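Local coordinates for protein 2-oxoadipate dioxygenase/decarboxylase (Pseudomonas putida, PDB 6W1G) that catalyses the iron(II)-dependent decarboxylation and hydroxylation of 2-oxoadipate to D-2-hydroxyglutarate, using dioxygen, in a D-lysine catabolic pathway, at residues Ile73-Ala78 with Arg154-Ser159; Ser131-Glu136 with Ala214-Phe219; Tyr361-Lys366 with Ala456-Leu461; Glu374-Thr379 with Ala386-Phe391. All coordinates share one frame; numbering follows the deposited sequence.

Interaction 1 (Ile73-Ala78 with Arg154-Ser159); sequences IRVGTA and RQIFTS
The backbones of V75 and I156 stay well apart, with V75 CA 9.2 Å from I156 CA, and no direct hydrogen bond joins the two segments, so side chains and one water bridge the gap. The reach is made by R154. Its CG sits between the backbone N and the carbonyl carbon (chi1 77°), and from there the chain runs extended to NE, carrying the guanidinium to the end of strand 69-75. There NH2 comes within 3.7 Å of G76 N, in an oblique approach, while V75 CA lies at the guanidinium edge, near its plane. Water 1 completes the link: it donates to R74 O at 2.7 Å and accepts from R154 NH2 at 2.8 Å. Strand 69-75 belongs to the mixed five-stranded sheet of a protein in the glyoxalase clan, and G76 and T77 form the turn into helix 78-90, with T77 at its N-cap. E80 of that helix ties the corner together, since its carboxylate takes the G76 N-H and forms a salt bridge with R154 NE. Beside this polar link lies a looser apolar one, V75 CG1 against I156 CD1 at 4.4 Å. Within the loop 154-159, the F157 N-H meets Q155 OE1 at 3.1 Å, in the carbonyl plane and on a lone pair (C=O...N angle 133°).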
loop_
_atom_site.group_PDB
_atom_site.type_symbol
_atom_site.label_atom_id
_atom_site.label_comp_id
_atom_site.label_asym_id
_atom_site.label_seq_id
_atom_site.Cartn_x
_atom_site.Cartn_y
_atom_site.Cartn_z
ATOM N N ILE A 73 -6.305 1.872 -7.647
ATOM C CA ILE A 73 -7.339 2.360 -8.529
ATOM C C ILE A 73 -6.951 3.738 -9.033
ATOM O O ILE A 73 -6.091 4.431 -8.469
ATOM C CB ILE A 73 -8.696 2.465 -7.808
ATOM C CG1 ILE A 73 -8.645 3.440 -6.615
ATOM C CG2 ILE A 73 -9.149 1.093 -7.412
ATOM C CD1 ILE A 73 -9.980 3.771 -5.963
ATOM N N ARG A 74 -7.667 4.167 -10.066
ATOM C CA ARG A 74 -7.499 5.482 -10.685
ATOM C C ARG A 74 -8.864 6.103 -10.873
ATOM O O ARG A 74 -9.772 5.429 -11.355
ATOM C CB ARG A 74 -6.851 5.319 -12.057
ATOM C CG ARG A 74 -5.516 4.605 -11.981
ATOM C CD ARG A 74 -5.135 4.008 -13.330
ATOM N NE ARG A 74 -3.773 3.512 -13.333
ATOM C CZ ARG A 74 -3.250 2.790 -14.310
ATOM N NH1 ARG A 74 -3.992 2.481 -15.365
ATOM N NH2 ARG A 74 -2.001 2.380 -14.226
ATOM N N VAL A 75 -9.005 7.371 -10.496
ATOM C CA VAL A 75 -10.229 8.119 -10.716
ATOM C C VAL A 75 -9.915 9.289 -11.638
ATOM O O VAL A 75 -8.749 9.648 -11.870
ATOM C CB VAL A 75 -10.905 8.584 -9.407
ATOM C CG1 VAL A 75 -11.357 7.406 -8.626
ATOM C CG2 VAL A 75 -9.984 9.473 -8.587
ATOM N N GLY A 76 -10.968 9.894 -12.182
ATOM C CA GLY A 76 -10.808 10.859 -13.234
ATOM C C GLY A 76 -11.141 12.290 -12.905
ATOM O O GLY A 76 -10.810 13.169 -13.695
ATOM N N THR A 77 -11.845 12.548 -11.809
ATOM C CA THR A 77 -12.274 13.901 -11.498
ATOM C C THR A 77 -12.112 14.177 -10.013
ATOM O O THR A 77 -12.077 13.262 -9.177
ATOM C CB THR A 77 -13.760 14.161 -11.838
ATOM O OG1 THR A 77 -14.572 13.489 -10.867
ATOM C CG2 THR A 77 -14.112 13.749 -13.252
ATOM N N ALA A 78 -11.992 15.465 -9.691
ATOM C CA ALA A 78 -11.935 15.898 -8.298
ATOM C C ALA A 78 -13.132 15.395 -7.499
ATOM O O ALA A 78 -12.985 14.950 -6.349
ATOM C CB ALA A 78 -11.837 17.435 -8.207
ATOM N N ARG A 154 -20.099 10.617 -16.206
ATOM C CA ARG A 154 -20.231 9.286 -15.630
ATOM C C ARG A 154 -20.526 9.388 -14.132
ATOM O O ARG A 154 -20.171 10.370 -13.460
ATOM C CB ARG A 154 -18.985 8.454 -15.888
ATOM C CG ARG A 154 -17.788 8.777 -15.020
ATOM C CD ARG A 154 -16.627 7.883 -15.421
ATOM N NE ARG A 154 -15.505 8.061 -14.512
ATOM C CZ ARG A 154 -14.376 7.361 -14.541
ATOM N NH1 ARG A 154 -14.223 6.406 -15.438
ATOM N NH2 ARG A 154 -13.416 7.616 -13.658
ATOM N N GLN A 155 -21.168 8.344 -13.600
ATOM C CA GLN A 155 -21.481 8.234 -12.176
ATOM C C GLN A 155 -20.949 6.906 -11.645
ATOM O O GLN A 155 -21.594 5.868 -11.805
ATOM C CB GLN A 155 -22.976 8.326 -11.920
ATOM C CG GLN A 155 -23.379 8.052 -10.459
ATOM C CD GLN A 155 -22.671 8.935 -9.423
ATOM O OE1 GLN A 155 -21.674 8.530 -8.848
ATOM N NE2 GLN A 155 -23.207 10.129 -9.173
ATOM N N ILE A 156 -19.786 6.936 -11.011
ATOM C CA ILE A 156 -19.122 5.696 -10.626
ATOM C C ILE A 156 -19.636 5.062 -9.347
ATOM O O ILE A 156 -19.281 3.927 -9.053
ATOM C CB ILE A 156 -17.598 5.905 -10.563
ATOM C CG1 ILE A 156 -17.188 6.788 -9.386
ATOM C CG2 ILE A 156 -17.062 6.416 -11.914
ATOM C CD1 ILE A 156 -15.695 6.829 -9.180
ATOM N N PHE A 157 -20.440 5.746 -8.550
ATOM C CA PHE A 157 -20.978 5.235 -7.310
ATOM C C PHE A 157 -22.456 4.929 -7.455
ATOM O O PHE A 157 -23.202 5.721 -8.056
ATOM C CB PHE A 157 -20.841 6.259 -6.210
ATOM C CG PHE A 157 -19.434 6.771 -6.049
ATOM C CD1 PHE A 157 -18.447 5.995 -5.474
ATOM C CD2 PHE A 157 -19.080 8.024 -6.560
ATOM C CE1 PHE A 157 -17.139 6.502 -5.357
ATOM C CE2 PHE A 157 -17.800 8.515 -6.451
ATOM C CZ PHE A 157 -16.841 7.777 -5.857
ATOM N N THR A 158 -22.891 3.805 -6.899
ATOM C CA THR A 158 -24.316 3.538 -6.892
ATOM C C THR A 158 -25.021 4.491 -5.944
ATOM O O THR A 158 -24.458 4.995 -4.971
ATOM C CB THR A 158 -24.656 2.105 -6.511
ATOM O OG1 THR A 158 -24.403 1.925 -5.118
ATOM C CG2 THR A 158 -23.866 1.084 -7.331
ATOM N N SER A 159 -26.289 4.755 -6.251
ATOM C CA SER A 159 -27.067 5.616 -5.383
ATOM C C SER A 159 -27.152 5.049 -3.967
ATOM O O SER A 159 -27.122 5.822 -2.988
ATOM C CB SER A 159 -28.461 5.849 -5.963
ATOM O OG SER A 159 -28.383 6.648 -7.122
HETATM O O HOH W 1 -11.567 5.517 -13.417
#

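Interaction 2 (Ser131-Glu136 with Ala214-Phe219); sequences SLLRLE and ADVVAF
L133, the last residue of strand 127-133, meets V216 and V217 on helix 211-217 through a single methyl, CD2. Two residues earlier, S131 keeps the strand in the sheet by backbone hydrogen bonds to I73 and V75, and its OG bonds to S110 OG. L132 follows with its CB directed away from the helix and its side chain on H109 of strand 108-114. L133 then directs its CB toward the helix; CG is anti to the backbone N (chi1 -174°), and CD2 lies 3.9 Å from V216 CG1 and 4.1 Å from V216 CB. The same methyl is 4.2 Å from V217 CG2, so it touches two successive helix residues. The L133 and V216 side chains pass alongside one another, pointing opposite ways, rather than meeting end-on. On the helix, D215 forms a salt bridge with R74, a 2-oxoadipate-binding residue thought important for substrate specificity, and V216 also packs on the R74 side chain. With all three touching residues buried, this is helix-on-sheet packing through L133, V216 and V217, next to a substrate-binding arginine.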
loop_
_atom_site.group_PDB
_atom_site.type_symbol
_atom_site.label_atom_id
_atom_site.label_comp_id
_atom_site.label_asym_id
_atom_site.label_seq_id
_atom_site.Cartn_x
_atom_site.Cartn_y
_atom_site.Cartn_z
ATOM N N SER A 131 -5.118 7.049 -7.471
ATOM C CA SER A 131 -4.548 8.071 -8.343
ATOM C C SER A 131 -5.645 8.904 -8.965
ATOM O O SER A 131 -6.703 8.380 -9.319
ATOM C CB SER A 131 -3.732 7.406 -9.446
ATOM O OG SER A 131 -2.677 6.613 -8.947
ATOM N N LEU A 132 -5.362 10.191 -9.097
ATOM C CA LEU A 132 -6.223 11.096 -9.824
ATOM C C LEU A 132 -5.524 11.505 -11.116
ATOM O O LEU A 132 -4.403 12.026 -11.094
ATOM C CB LEU A 132 -6.502 12.319 -8.955
ATOM C CG LEU A 132 -7.225 13.434 -9.677
ATOM C CD1 LEU A 132 -8.614 13.070 -10.191
ATOM C CD2 LEU A 132 -7.338 14.655 -8.756
ATOM N N LEU A 133 -6.187 11.231 -12.240
ATOM C CA LEU A 133 -5.704 11.630 -13.549
ATOM C C LEU A 133 -5.684 13.150 -13.655
ATOM O O LEU A 133 -6.619 13.829 -13.226
ATOM C CB LEU A 133 -6.653 11.056 -14.598
ATOM C CG LEU A 133 -6.280 11.228 -16.069
ATOM C CD1 LEU A 133 -5.117 10.338 -16.426
ATOM C CD2 LEU A 133 -7.511 10.916 -16.939
ATOM N N ARG A 134 -4.612 13.688 -14.246
ATOM C CA ARG A 134 -4.482 15.120 -14.499
ATOM C C ARG A 134 -4.694 15.357 -15.987
ATOM O O ARG A 134 -3.953 14.815 -16.818
ATOM C CB ARG A 134 -3.117 15.638 -14.051
ATOM C CG ARG A 134 -2.831 15.323 -12.585
ATOM C CD ARG A 134 -1.764 16.243 -11.995
ATOM N NE ARG A 134 -2.250 17.616 -11.858
ATOM C CZ ARG A 134 -1.502 18.631 -11.453
ATOM N NH1 ARG A 134 -0.233 18.415 -11.160
ATOM N NH2 ARG A 134 -2.010 19.861 -11.335
ATOM N N LEU A 135 -5.715 16.124 -16.316
ATOM C CA LEU A 135 -5.989 16.376 -17.724
ATOM C C LEU A 135 -5.246 17.572 -18.304
ATOM O O LEU A 135 -5.170 17.690 -19.537
ATOM C CB LEU A 135 -7.486 16.567 -17.949
ATOM C CG LEU A 135 -8.320 15.321 -17.697
ATOM C CD1 LEU A 135 -9.763 15.621 -18.081
ATOM C CD2 LEU A 135 -7.807 14.105 -18.450
ATOM N N GLU A 136 -4.710 18.466 -17.471
ATOM C CA GLU A 136 -4.049 19.652 -18.010
ATOM C C GLU A 136 -2.828 19.266 -18.830
ATOM O O GLU A 136 -2.513 19.907 -19.839
ATOM C CB GLU A 136 -3.608 20.591 -16.889
ATOM C CG GLU A 136 -4.710 21.081 -16.004
ATOM C CD GLU A 136 -5.001 20.125 -14.863
ATOM O OE1 GLU A 136 -4.325 19.078 -14.765
ATOM O OE2 GLU A 136 -5.907 20.431 -14.066
ATOM N N ALA A 214 -6.528 6.194 -21.426
ATOM C CA ALA A 214 -7.574 5.293 -21.891
ATOM C C ALA A 214 -8.121 4.425 -20.754
ATOM O O ALA A 214 -9.338 4.223 -20.649
ATOM C CB ALA A 214 -7.064 4.418 -23.030
ATOM N N ASP A 215 -7.244 3.887 -19.911
ATOM C CA ASP A 215 -7.688 3.038 -18.817
ATOM C C ASP A 215 -8.709 3.749 -17.927
ATOM O O ASP A 215 -9.640 3.111 -17.424
ATOM C CB ASP A 215 -6.485 2.538 -18.008
ATOM C CG ASP A 215 -6.885 1.591 -16.894
ATOM O OD1 ASP A 215 -7.344 0.470 -17.204
ATOM O OD2 ASP A 215 -6.760 1.973 -15.715
ATOM N N VAL A 216 -8.541 5.059 -17.722
ATOM C CA VAL A 216 -9.463 5.837 -16.897
ATOM C C VAL A 216 -10.687 6.260 -17.698
ATOM O O VAL A 216 -11.834 6.036 -17.305
ATOM C CB VAL A 216 -8.730 7.057 -16.299
ATOM C CG1 VAL A 216 -9.705 7.973 -15.556
ATOM C CG2 VAL A 216 -7.627 6.592 -15.353
ATOM N N VAL A 217 -10.470 6.890 -18.844
ATOM C CA VAL A 217 -11.573 7.545 -19.524
ATOM C C VAL A 217 -12.475 6.543 -20.232
ATOM O O VAL A 217 -13.694 6.747 -20.325
ATOM C CB VAL A 217 -11.018 8.577 -20.526
ATOM C CG1 VAL A 217 -12.134 9.189 -21.324
ATOM C CG2 VAL A 217 -10.238 9.649 -19.810
ATOM N N ALA A 218 -11.908 5.464 -20.752
ATOM C CA ALA A 218 -12.676 4.591 -21.625
ATOM C C ALA A 218 -13.614 3.625 -20.898
ATOM O O ALA A 218 -14.436 2.992 -21.549
ATOM C CB ALA A 218 -11.763 3.760 -22.534
ATOM N N PHE A 219 -13.503 3.485 -19.585
ATOM C CA PHE A 219 -14.262 2.485 -18.847
ATOM C C PHE A 219 -15.270 3.150 -17.925
ATOM O O PHE A 219 -15.190 4.353 -17.624
ATOM C CB PHE A 219 -13.323 1.556 -18.065
ATOM C CG PHE A 219 -12.425 0.739 -18.962
ATOM C CD1 PHE A 219 -11.233 1.256 -19.414
ATOM C CD2 PHE A 219 -12.804 -0.521 -19.390
ATOM C CE1 PHE A 219 -10.419 0.521 -20.255
ATOM C CE2 PHE A 219 -11.989 -1.252 -20.241
ATOM C CZ PHE A 219 -10.805 -0.736 -20.663
#

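Interaction 3 (Tyr361-Lys366 with Ala456-Leu461); sequences YFATEK and AQALNL
A363 CB, a lone methyl at the end of strand 359-363, fits against the C-terminal end of helix 440-458 and the residue that follows it, where a Schellman motif carries the chain out of the helix. It lies 3.7 Å from L459 CD2 and 3.9 Å from L459 CG, so the leucine branch point and one of its methyls share the contact. A458 CB approaches the same methyl from the helix at 3.9 Å, and the CA atoms of A363 and A458 are only 6.5 Å apart, a close approach permitted by two small side chains. L459 gets there with CG anti to the carbonyl carbon and beside the backbone N (chi1 -66°), which brings the end of its side chain nearer the strand than its CB direction alone would suggest. Farther out, L368 of helix 365-369 touches both A363 and A458, while V389 of the neighbouring strand packs on L459. At the helix end, R371 NE bonds to A458 O. The Schellman motif has N460, with positive phi (59°), at its C-prime position; N460 N bonds to Q457 O at 3.1 Å, and L461 N closes the turn on A456 O at 2.9 Å.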
loop_
_atom_site.group_PDB
_atom_site.type_symbol
_atom_site.label_atom_id
_atom_site.label_comp_id
_atom_site.label_asym_id
_atom_site.label_seq_id
_atom_site.Cartn_x
_atom_site.Cartn_y
_atom_site.Cartn_z
ATOM N N TYR A 361 8.344 -1.158 20.838
ATOM C CA TYR A 361 8.967 -1.688 22.026
ATOM C C TYR A 361 7.932 -2.445 22.832
ATOM O O TYR A 361 6.802 -1.978 22.964
ATOM C CB TYR A 361 9.535 -0.539 22.866
ATOM C CG TYR A 361 10.655 0.188 22.146
ATOM C CD1 TYR A 361 10.386 1.210 21.219
ATOM C CD2 TYR A 361 11.961 -0.151 22.340
ATOM C CE1 TYR A 361 11.376 1.881 20.562
ATOM C CE2 TYR A 361 12.988 0.491 21.671
ATOM C CZ TYR A 361 12.693 1.493 20.769
ATOM O OH TYR A 361 13.708 2.114 20.140
ATOM N N PHE A 362 8.326 -3.575 23.426
ATOM C CA PHE A 362 7.428 -4.465 24.137
ATOM C C PHE A 362 8.044 -4.942 25.448
ATOM O O PHE A 362 9.208 -5.321 25.497
ATOM C CB PHE A 362 7.108 -5.687 23.275
ATOM C CG PHE A 362 6.546 -5.318 21.927
ATOM C CD1 PHE A 362 5.219 -4.951 21.769
ATOM C CD2 PHE A 362 7.367 -5.266 20.808
ATOM C CE1 PHE A 362 4.721 -4.574 20.543
ATOM C CE2 PHE A 362 6.853 -4.875 19.580
ATOM C CZ PHE A 362 5.547 -4.538 19.443
ATOM N N ALA A 363 7.214 -4.999 26.493
ATOM C CA ALA A 363 7.627 -5.651 27.721
ATOM C C ALA A 363 7.747 -7.151 27.501
ATOM O O ALA A 363 6.838 -7.782 26.959
ATOM C CB ALA A 363 6.567 -5.376 28.781
ATOM N N THR A 364 8.831 -7.733 27.958
ATOM C CA THR A 364 9.023 -9.163 27.862
ATOM C C THR A 364 8.473 -9.876 29.091
ATOM O O THR A 364 8.158 -9.284 30.114
ATOM C CB THR A 364 10.498 -9.512 27.710
ATOM O OG1 THR A 364 11.117 -9.203 28.943
ATOM C CG2 THR A 364 11.168 -8.759 26.578
ATOM N N GLU A 365 8.386 -11.195 28.986
ATOM C CA GLU A 365 7.985 -11.981 30.142
ATOM C C GLU A 365 8.944 -11.756 31.308
ATOM O O GLU A 365 8.512 -11.632 32.470
ATOM C CB GLU A 365 7.882 -13.452 29.796
ATOM C CG GLU A 365 6.722 -13.757 28.885
ATOM C CD GLU A 365 6.578 -15.236 28.590
ATOM O OE1 GLU A 365 7.330 -16.026 29.194
ATOM O OE2 GLU A 365 5.708 -15.595 27.773
ATOM N N LYS A 366 10.245 -11.727 31.014
ATOM C CA LYS A 366 11.230 -11.449 32.056
ATOM C C LYS A 366 10.995 -10.073 32.672
ATOM O O LYS A 366 11.065 -9.902 33.895
ATOM C CB LYS A 366 12.637 -11.546 31.465
ATOM C CG LYS A 366 13.750 -11.270 32.451
ATOM C CD LYS A 366 15.114 -11.431 31.810
ATOM C CE LYS A 366 16.218 -11.108 32.753
ATOM N NZ LYS A 366 17.542 -11.372 32.139
ATOM N N ALA A 456 6.185 1.167 29.326
ATOM C CA ALA A 456 6.450 1.741 30.635
ATOM C C ALA A 456 5.357 1.378 31.638
ATOM O O ALA A 456 5.643 1.012 32.772
ATOM C CB ALA A 456 6.596 3.252 30.529
ATOM N N GLN A 457 4.100 1.464 31.232
ATOM C CA GLN A 457 3.021 1.057 32.132
ATOM C C GLN A 457 3.118 -0.412 32.482
ATOM O O GLN A 457 2.965 -0.798 33.653
ATOM C CB GLN A 457 1.707 1.405 31.457
ATOM C CG GLN A 457 1.482 2.887 31.502
ATOM C CD GLN A 457 1.571 3.466 32.927
ATOM O OE1 GLN A 457 0.943 2.959 33.859
ATOM N NE2 GLN A 457 2.389 4.503 33.094
ATOM N N ALA A 458 3.375 -1.261 31.488
ATOM C CA ALA A 458 3.432 -2.694 31.757
ATOM C C ALA A 458 4.568 -3.024 32.717
ATOM O O ALA A 458 4.432 -3.944 33.523
ATOM C CB ALA A 458 3.559 -3.449 30.439
ATOM N N LEU A 459 5.676 -2.278 32.654
ATOM C CA LEU A 459 6.835 -2.548 33.489
ATOM C C LEU A 459 6.838 -1.737 34.756
ATOM O O LEU A 459 7.815 -1.767 35.511
ATOM C CB LEU A 459 8.105 -2.288 32.698
ATOM C CG LEU A 459 8.317 -3.269 31.524
ATOM C CD1 LEU A 459 9.587 -2.941 30.829
ATOM C CD2 LEU A 459 8.308 -4.727 31.954
ATOM N N ASN A 460 5.763 -0.995 35.020
ATOM C CA ASN A 460 5.656 -0.259 36.252
ATOM C C ASN A 460 6.819 0.732 36.360
ATOM O O ASN A 460 7.501 0.830 37.391
ATOM C CB ASN A 460 5.565 -1.238 37.430
ATOM C CG ASN A 460 5.131 -0.591 38.675
ATOM O OD1 ASN A 460 4.545 0.499 38.663
ATOM N ND2 ASN A 460 5.388 -1.250 39.786
ATOM N N LEU A 461 7.087 1.421 35.241
ATOM C CA LEU A 461 8.026 2.539 35.130
ATOM C C LEU A 461 7.277 3.855 34.889
ATOM O O LEU A 461 6.309 3.901 34.132
ATOM C CB LEU A 461 9.012 2.308 33.985
ATOM C CG LEU A 461 9.729 0.960 34.133
ATOM C CD1 LEU A 461 10.450 0.604 32.900
ATOM C CD2 LEU A 461 10.682 1.022 35.320
#

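Interaction 4 (Glu374-Thr379 with Ala386-Phe391); sequences EGRPTT and AGHVHF
R376 meets H388 through its aliphatic portion, CD lying 4.0 Å from CE1 at the edge of the imidazole, near the ring plane. The arginine sets out with CG anti to the carbonyl carbon (chi1 -72°), then bends at chi3 (-65°), which turns the guanidinium to lie nearly coplanar with the histidine ring, the planes 28° apart. R376 CG also approaches CE1, at 4.1 Å, so two methylenes share one carbon of the ring. Water 2 joins the polar ends: it accepts from R376 NH1 at 2.7 Å, in the plane of the guanidinium, and lies 2.8 Å from H388 ND1. R376 NH1 also donates to L459 O, while NE bonds to Q373 O; together they probably restrict the rotation of the guanidinium. A second contact is purely apolar, P377 CG against A386 CB at 4.1 Å. The two segments flank helix 380-385: T379 caps its N-terminus, and G387, with positive phi, ends it in a Schellman motif. Thus the loop before that short helix folds back on the residues after it, just ahead of strand 389-393, which pairs antiparallel with strand 359-363, while L383 of the helix packs on H388.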
loop_
_atom_site.group_PDB
_atom_site.type_symbol
_atom_site.label_atom_id
_atom_site.label_comp_id
_atom_site.label_asym_id
_atom_site.label_seq_id
_atom_site.Cartn_x
_atom_site.Cartn_y
_atom_site.Cartn_z
ATOM N N GLU A 374 12.938 -2.843 42.642
ATOM C CA GLU A 374 13.880 -1.763 42.475
ATOM C C GLU A 374 15.196 -2.321 41.946
ATOM O O GLU A 374 15.386 -3.534 41.733
ATOM C CB GLU A 374 14.135 -1.019 43.781
ATOM C CG GLU A 374 13.188 0.089 44.081
ATOM C CD GLU A 374 13.506 1.020 45.308
ATOM O OE1 GLU A 374 14.675 0.980 45.824
ATOM O OE2 GLU A 374 12.587 1.736 45.734
ATOM N N GLY A 375 16.108 -1.422 41.709
ATOM C CA GLY A 375 17.389 -1.840 41.264
ATOM C C GLY A 375 17.429 -2.220 39.804
ATOM O O GLY A 375 18.456 -2.715 39.364
ATOM N N ARG A 376 16.345 -2.047 39.043
ATOM C CA ARG A 376 16.378 -2.344 37.631
ATOM C C ARG A 376 17.155 -1.288 36.863
ATOM O O ARG A 376 17.308 -0.151 37.310
ATOM C CB ARG A 376 14.954 -2.458 37.089
ATOM C CG ARG A 376 14.245 -3.715 37.529
ATOM C CD ARG A 376 12.829 -3.773 37.038
ATOM N NE ARG A 376 11.988 -2.734 37.608
ATOM C CZ ARG A 376 10.844 -2.291 37.076
ATOM N NH1 ARG A 376 10.408 -2.786 35.935
ATOM N NH2 ARG A 376 10.132 -1.357 37.697
ATOM N N PRO A 377 17.617 -1.636 35.647
ATOM C CA PRO A 377 18.290 -0.647 34.797
ATOM C C PRO A 377 17.451 0.611 34.665
ATOM O O PRO A 377 16.233 0.541 34.544
ATOM C CB PRO A 377 18.429 -1.371 33.447
ATOM C CG PRO A 377 18.554 -2.833 33.856
ATOM C CD PRO A 377 17.559 -2.962 34.998
ATOM N N THR A 378 18.143 1.761 34.622
ATOM C CA THR A 378 17.534 3.080 34.638
ATOM C C THR A 378 17.312 3.671 33.250
ATOM O O THR A 378 16.780 4.793 33.164
ATOM C CB THR A 378 18.379 4.084 35.451
ATOM O OG1 THR A 378 19.667 4.293 34.851
ATOM C CG2 THR A 378 18.561 3.604 36.912
ATOM N N THR A 379 17.622 2.936 32.184
ATOM C CA THR A 379 17.556 3.446 30.828
ATOM C C THR A 379 16.893 2.421 29.936
ATOM O O THR A 379 16.809 1.223 30.248
ATOM C CB THR A 379 18.945 3.749 30.238
ATOM O OG1 THR A 379 19.635 2.519 30.158
ATOM C CG2 THR A 379 19.734 4.763 31.062
ATOM N N ALA A 386 19.219 -6.084 29.428
ATOM C CA ALA A 386 18.872 -7.069 30.456
ATOM C C ALA A 386 17.708 -7.971 30.062
ATOM O O ALA A 386 17.305 -8.825 30.846
ATOM C CB ALA A 386 18.504 -6.343 31.745
ATOM N N GLY A 387 17.151 -7.773 28.857
ATOM C CA GLY A 387 16.075 -8.646 28.411
ATOM C C GLY A 387 14.702 -8.307 28.944
ATOM O O GLY A 387 13.810 -9.164 28.858
ATOM N N HIS A 388 14.511 -7.099 29.480
ATOM C CA HIS A 388 13.191 -6.690 29.980
ATOM C C HIS A 388 12.308 -6.072 28.918
ATOM O O HIS A 388 11.090 -6.006 29.106
ATOM C CB HIS A 388 13.365 -5.696 31.119
ATOM C CG HIS A 388 13.959 -6.283 32.334
ATOM N ND1 HIS A 388 13.610 -5.869 33.585
ATOM C CD2 HIS A 388 14.874 -7.258 32.505
ATOM C CE1 HIS A 388 14.327 -6.501 34.483
ATOM N NE2 HIS A 388 15.117 -7.336 33.866
ATOM N N VAL A 389 12.903 -5.534 27.857
ATOM C CA VAL A 389 12.229 -4.863 26.749
ATOM C C VAL A 389 12.766 -5.475 25.463
ATOM O O VAL A 389 13.976 -5.646 25.329
ATOM C CB VAL A 389 12.513 -3.358 26.782
ATOM C CG1 VAL A 389 11.964 -2.636 25.520
ATOM C CG2 VAL A 389 11.876 -2.752 28.009
ATOM N N HIS A 390 11.877 -5.771 24.530
ATOM C CA HIS A 390 12.246 -6.257 23.208
ATOM C C HIS A 390 11.733 -5.262 22.164
ATOM O O HIS A 390 10.664 -4.706 22.337
ATOM C CB HIS A 390 11.540 -7.613 22.984
ATOM C CG HIS A 390 11.886 -8.250 21.694
ATOM N ND1 HIS A 390 13.015 -9.008 21.529
ATOM C CD2 HIS A 390 11.294 -8.176 20.486
ATOM C CE1 HIS A 390 13.077 -9.427 20.269
ATOM N NE2 HIS A 390 12.061 -8.899 19.607
ATOM N N PHE A 391 12.501 -5.037 21.108
ATOM C CA PHE A 391 12.086 -4.156 20.038
ATOM C C PHE A 391 12.077 -4.851 18.687
ATOM O O PHE A 391 12.871 -5.762 18.423
ATOM C CB PHE A 391 12.916 -2.862 20.006
ATOM C CG PHE A 391 14.375 -3.048 19.681
ATOM C CD1 PHE A 391 14.851 -2.989 18.380
ATOM C CD2 PHE A 391 15.295 -3.240 20.661
ATOM C CE1 PHE A 391 16.223 -3.116 18.132
ATOM C CE2 PHE A 391 16.647 -3.401 20.385
ATOM C CZ PHE A 391 17.092 -3.336 19.117
HETATM O O HOH W 2 11.106 -4.900 34.353
#

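Overall arrangement
The four contacts form two groups on opposite sides of the chain's centre. Interactions 1 and 2, with centres 11 Å apart, share the five-stranded mixed sheet, where strands 69-75 and 127-133 are neighbours; their segments alternate along the chain. Interactions 3 and 4, only 8 Å apart, share the two-stranded sheet of 359-363 and 389-393; both segments of interaction 4 fall between those of interaction 3 in sequence. The groups lie about 48 to 55 Å apart between centres, with nearest atoms no closer than about 30 Å. Interactions 1 and 2 lie beside the substrate-binding R74, whose strand runs through interaction 1 and whose side chain meets segment 214-219, whereas 3 and 4 join the C-terminal end of the modelled chain to the small two-stranded sheet.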